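Local coordinates for probable transcriptional regulator, ArsR family protein (Rhodococcus sp. RHA1, PDB 3F6O) that probably binds DNA as a dimeric winged helix-turn-helix transcriptional regulator of the ArsR family, at residues Arg21-Leu24 with Gly25-Arg29; Cys72-Lys76 with Glu77-Ala81. All coordinates share one frame; numbering follows the deposited sequence.

Contact 1 of 2, residues Arg21-Leu24 with Gly25-Arg29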
loop_
_atom_site.group_PDB
_atom_site.type_symbol
_atom_site.label_atom_id
_atom_site.label_comp_id
_atom_site.label_asym_id
_atom_site.label_seq_id
_atom_site.Cartn_x
_atom_site.Cartn_y
_atom_site.Cartn_z
ATOM N N ARG A 21 4.960 7.970 5.077
ATOM C CA ARG A 21 4.845 6.978 6.168
ATOM C C ARG A 21 5.368 7.556 7.486
ATOM O O ARG A 21 4.755 7.332 8.539
ATOM C CB ARG A 21 5.545 5.649 5.838
ATOM C CG ARG A 21 4.849 4.817 4.735
ATOM C CD ARG A 21 5.390 3.372 4.674
ATOM N NE ARG A 21 6.861 3.341 4.689
ATOM C CZ ARG A 21 7.611 3.440 3.604
ATOM N NH1 ARG A 21 7.029 3.536 2.412
ATOM N NH2 ARG A 21 8.945 3.408 3.690
ATOM N N ALA A 22 6.464 8.325 7.426
ATOM C CA ALA A 22 7.037 8.966 8.630
ATOM C C ALA A 22 6.109 10.006 9.267
ATOM O O ALA A 22 5.984 10.135 10.512
ATOM C CB ALA A 22 8.382 9.608 8.299
ATOM N N VAL A 23 5.488 10.797 8.408
ATOM C CA VAL A 23 4.498 11.778 8.862
ATOM C C VAL A 23 3.333 11.075 9.518
ATOM O O VAL A 23 2.871 11.525 10.565
ATOM C CB VAL A 23 4.006 12.625 7.691
ATOM C CG1 VAL A 23 2.747 13.428 8.078
ATOM C CG2 VAL A 23 5.138 13.567 7.147
ATOM N N LEU A 24 2.824 10.011 8.902
ATOM C CA LEU A 24 1.718 9.264 9.506
ATOM C C LEU A 24 2.130 8.671 10.877
ATOM O O LEU A 24 1.342 8.671 11.816
ATOM C CB LEU A 24 1.196 8.171 8.578
ATOM C CG LEU A 24 0.431 8.684 7.353
ATOM C CD1 LEU A 24 0.094 7.503 6.434
ATOM C CD2 LEU A 24 -0.825 9.495 7.796
ATOM N N GLY A 25 3.370 8.197 10.968
ATOM C CA GLY A 25 3.926 7.672 12.235
ATOM C C GLY A 25 3.884 8.735 13.315
ATOM O O GLY A 25 3.471 8.471 14.435
ATOM N N ARG A 26 4.248 9.964 12.965
ATOM C CA ARG A 26 4.190 11.062 13.893
ATOM C C ARG A 26 2.754 11.400 14.283
ATOM O O ARG A 26 2.467 11.615 15.467
ATOM C CB ARG A 26 4.934 12.297 13.337
ATOM C CG ARG A 26 4.701 13.588 14.128
ATOM C CD ARG A 26 5.221 13.508 15.614
ATOM N NE ARG A 26 4.885 14.725 16.349
ATOM C CZ ARG A 26 3.664 15.021 16.793
ATOM N NH1 ARG A 26 2.641 14.185 16.589
ATOM N NH2 ARG A 26 3.464 16.156 17.443
ATOM N N LEU A 27 1.860 11.493 13.295
ATOM C CA LEU A 27 0.474 11.854 13.571
ATOM C C LEU A 27 -0.285 10.776 14.346
ATOM O O LEU A 27 -1.321 11.052 14.976
ATOM C CB LEU A 27 -0.260 12.287 12.290
ATOM C CG LEU A 27 0.249 13.628 11.708
ATOM C CD1 LEU A 27 -0.404 13.831 10.340
ATOM C CD2 LEU A 27 -0.072 14.772 12.648
ATOM N N SER A 28 0.242 9.560 14.335
ATOM C CA SER A 28 -0.308 8.497 15.174
ATOM C C SER A 28 -0.126 8.860 16.656
ATOM O O SER A 28 -0.952 8.508 17.487
ATOM C CB SER A 28 0.323 7.140 14.815
ATOM O OG SER A 28 -0.247 6.654 13.605
ATOM N N ARG A 29 0.929 9.609 16.967
ATOM C CA ARG A 29 1.197 10.075 18.342
ATOM C C ARG A 29 0.307 11.243 18.753
ATOM O O ARG A 29 0.213 11.568 19.943
ATOM C CB ARG A 29 2.676 10.467 18.489
ATOM C CG ARG A 29 3.678 9.303 18.613
ATOM C CD ARG A 29 5.057 9.765 18.107
ATOM N NE ARG A 29 6.195 8.943 18.528
ATOM C CZ ARG A 29 7.227 9.384 19.260
ATOM N NH1 ARG A 29 7.284 10.648 19.683
ATOM N NH2 ARG A 29 8.218 8.560 19.570
#
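V23 and L27, one turn apart on helix 18-28, lie side by side and point the same way, with V23 CG1 3.9 Å from L27 CD1. V23 reaches this position because CG1 stands anti to the backbone N (chi1 167°). Beneath the two side chains the backbone bond from L27 N to V23 O, 2.9 Å long with 162° at the hydrogen, holds their spacing, and L27 CG rests 3.6 Å from V23 O. This is the closely packed face: F48 and L55 of helix 45-57 meet V23, L37 of helix 34-38 meets L27, and I74 of strand 69-74 touches both L24 and L27.

The last turn is gripped through the carbonyl of L24. It accepts S28 N at 2.9 Å, over a bent path of 137°, while S28 OG lies 3.1 Å from the same L24 O and is also within hydrogen-bonding reach of Q89 of the second subunit.

The other flank is looser. G25 has no side chain, and its contact with R21 is the backbone bond from G25 N to R21 O at 2.9 Å. R26 sets its CB 3.5 Å from V23 O, then bends at chi2 and leads its guanidinium away to G30 O and a salt bridge with E36. R21 likewise leaves the turn, towards L15 O and N9 of the second subunit. Bonding from i to i+4 with one apolar face turned inward is the pattern of an amphipathic helix in the helix-turn-helix domain of an ArsR-type regulator.

Contact 2 of 2, residues Cys72-Lys76 with Glu77-Ala81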
loop_
_atom_site.group_PDB
_atom_site.type_symbol
_atom_site.label_atom_id
_atom_site.label_comp_id
_atom_site.label_asym_id
_atom_site.label_seq_id
_atom_site.Cartn_x
_atom_site.Cartn_y
_atom_site.Cartn_z
ATOM N N CYS A 72 -2.690 19.519 11.490
ATOM C CA CYS A 72 -2.890 18.224 10.834
ATOM C C CYS A 72 -3.277 17.173 11.853
ATOM O O CYS A 72 -2.752 17.138 13.003
ATOM C CB CYS A 72 -1.608 17.757 10.119
ATOM S SG CYS A 72 -0.913 18.962 8.966
ATOM N N ALA A 73 -4.179 16.290 11.446
ATOM C CA ALA A 73 -4.507 15.140 12.278
ATOM C C ALA A 73 -4.743 13.906 11.417
ATOM O O ALA A 73 -5.269 14.001 10.306
ATOM C CB ALA A 73 -5.753 15.420 13.121
ATOM N N ILE A 74 -4.406 12.751 11.970
ATOM C CA ILE A 74 -4.553 11.494 11.267
ATOM C C ILE A 74 -6.024 11.099 11.197
ATOM O O ILE A 74 -6.836 11.479 12.073
ATOM C CB ILE A 74 -3.646 10.378 11.903
ATOM C CG1 ILE A 74 -3.319 9.298 10.868
ATOM C CG2 ILE A 74 -4.235 9.857 13.238
ATOM C CD1 ILE A 74 -2.293 8.276 11.348
ATOM N N GLU A 75 -6.370 10.385 10.129
ATOM C CA GLU A 75 -7.685 9.810 9.955
ATOM C C GLU A 75 -7.574 8.310 10.083
ATOM O O GLU A 75 -6.565 7.731 9.703
ATOM C CB GLU A 75 -8.213 10.148 8.568
ATOM C CG GLU A 75 -8.735 11.551 8.448
ATOM C CD GLU A 75 -9.976 11.748 9.314
ATOM O OE1 GLU A 75 -11.003 11.137 8.997
ATOM O OE2 GLU A 75 -9.916 12.475 10.320
ATOM N N LYS A 76 -8.631 7.668 10.567
ATOM C CA LYS A 76 -8.554 6.234 10.799
ATOM C C LYS A 76 -9.112 5.406 9.651
ATOM O O LYS A 76 -8.725 4.269 9.494
ATOM C CB LYS A 76 -9.251 5.835 12.099
ATOM C CG LYS A 76 -8.506 6.202 13.375
ATOM C CD LYS A 76 -6.997 6.361 13.172
ATOM C CE LYS A 76 -6.317 6.812 14.445
ATOM N NZ LYS A 76 -4.858 6.849 14.167
ATOM N N GLU A 77 -9.987 5.978 8.830
ATOM C CA GLU A 77 -10.640 5.193 7.768
ATOM C C GLU A 77 -9.678 4.441 6.833
ATOM O O GLU A 77 -9.881 3.231 6.592
ATOM C CB GLU A 77 -11.614 6.043 6.952
ATOM C CG GLU A 77 -12.911 6.390 7.692
ATOM C CD GLU A 77 -12.688 7.270 8.931
ATOM O OE1 GLU A 77 -11.867 8.253 8.878
ATOM O OE2 GLU A 77 -13.336 6.941 9.966
ATOM N N PRO A 78 -8.630 5.126 6.311
ATOM C CA PRO A 78 -7.733 4.352 5.433
ATOM C C PRO A 78 -7.074 3.141 6.118
ATOM O O PRO A 78 -6.802 2.144 5.458
ATOM C CB PRO A 78 -6.706 5.398 4.972
ATOM C CG PRO A 78 -7.472 6.732 5.073
ATOM C CD PRO A 78 -8.222 6.544 6.382
ATOM N N PHE A 79 -6.803 3.230 7.420
ATOM C CA PHE A 79 -6.291 2.065 8.170
ATOM C C PHE A 79 -7.243 0.886 8.065
ATOM O O PHE A 79 -6.833 -0.261 7.852
ATOM C CB PHE A 79 -6.060 2.428 9.646
ATOM C CG PHE A 79 -4.830 3.251 9.884
ATOM C CD1 PHE A 79 -4.923 4.626 10.043
ATOM C CD2 PHE A 79 -3.576 2.651 9.970
ATOM C CE1 PHE A 79 -3.804 5.392 10.275
ATOM C CE2 PHE A 79 -2.436 3.403 10.194
ATOM C CZ PHE A 79 -2.531 4.776 10.358
ATOM N N THR A 80 -8.528 1.193 8.199
ATOM C CA THR A 80 -9.583 0.222 8.131
ATOM C C THR A 80 -9.636 -0.391 6.754
ATOM O O THR A 80 -9.736 -1.624 6.629
ATOM C CB THR A 80 -10.921 0.880 8.564
ATOM O OG1 THR A 80 -10.826 1.188 9.965
ATOM C CG2 THR A 80 -12.127 -0.046 8.306
ATOM N N ALA A 81 -9.520 0.447 5.723
ATOM C CA ALA A 81 -9.524 -0.042 4.335
ATOM C C ALA A 81 -8.385 -1.039 4.050
ATOM O O ALA A 81 -8.606 -2.112 3.437
ATOM C CB ALA A 81 -9.477 1.137 3.356
#
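I74 of strand 69-74 meets F79 of helix 77-94 where the second strand of the ArsR-type wing hairpin runs into the C-terminal helix. The two side chains cross at about a right angle: I74 CD1 comes to the edge of the ring, near its plane, 3.4 Å from F79 CE1. Isoleucine gains this reach by an extended chain, CG1 anti to the backbone N (chi1 -155°) and chi2 also anti. W60 packs edge-to-face with the same ring, and so does W93 of the second subunit, which places F79 at the dimer interface.

E75 begins the two-residue connection between strand and helix and plays two parts. Its carbonyl oxygen lies in the plane of the F79 ring at the edge, 3.5 Å from F79 CD1; it is buried there without a hydrogen-bond partner. Its carboxylate comes up against that of E77 at an oblique crossing, E75 OE1 standing 3.0 Å from E77 OE1 with the two planes 33° apart. Such closeness of like charges would be expected to raise the affinity of one of them for a proton. The far oxygen, OE2, has a weak, long ion pair with R62.

K76 is the last residue before the helix. Its chain is bent at chi2, and CD passes 4.1 Å from F79 CD1, while the ammonium end makes a cation-pi contact with W93 of the second subunit. Two side chains pack on its carbonyl group: P78 CD lies 3.6 Å from K76 C, and F79 CB sits 3.2 Å from K76 O. The first turn of the helix is marked by a weak bond to that same K76 O from T80 N, 3.3 Å long with 156° at the hydrogen.

Contacts 1 and 2 have centres about 11 Å apart and meet directly: S28 OG lies 3.5 Å from I74 CD1, and L27 CD2 lies 3.6 Å from C72 O. Contact 1 stays within helix 18-28, half its touching residues buried; four backbone bonds, the last of them bent, carry it. Contact 2 joins strand 69-74 to helix 77-94, has two buried and two exposed residues among seven, and relies on an aromatic edge, with a single weak backbone bond across it. In contact 1, R21 and R26 lead away to partners such as N9 of the second subunit and E36; contact 2 brings two glutamates together. Both reach Q89 and W93 of the second subunit, through S28 and F79 respectively, with K76 also on W93.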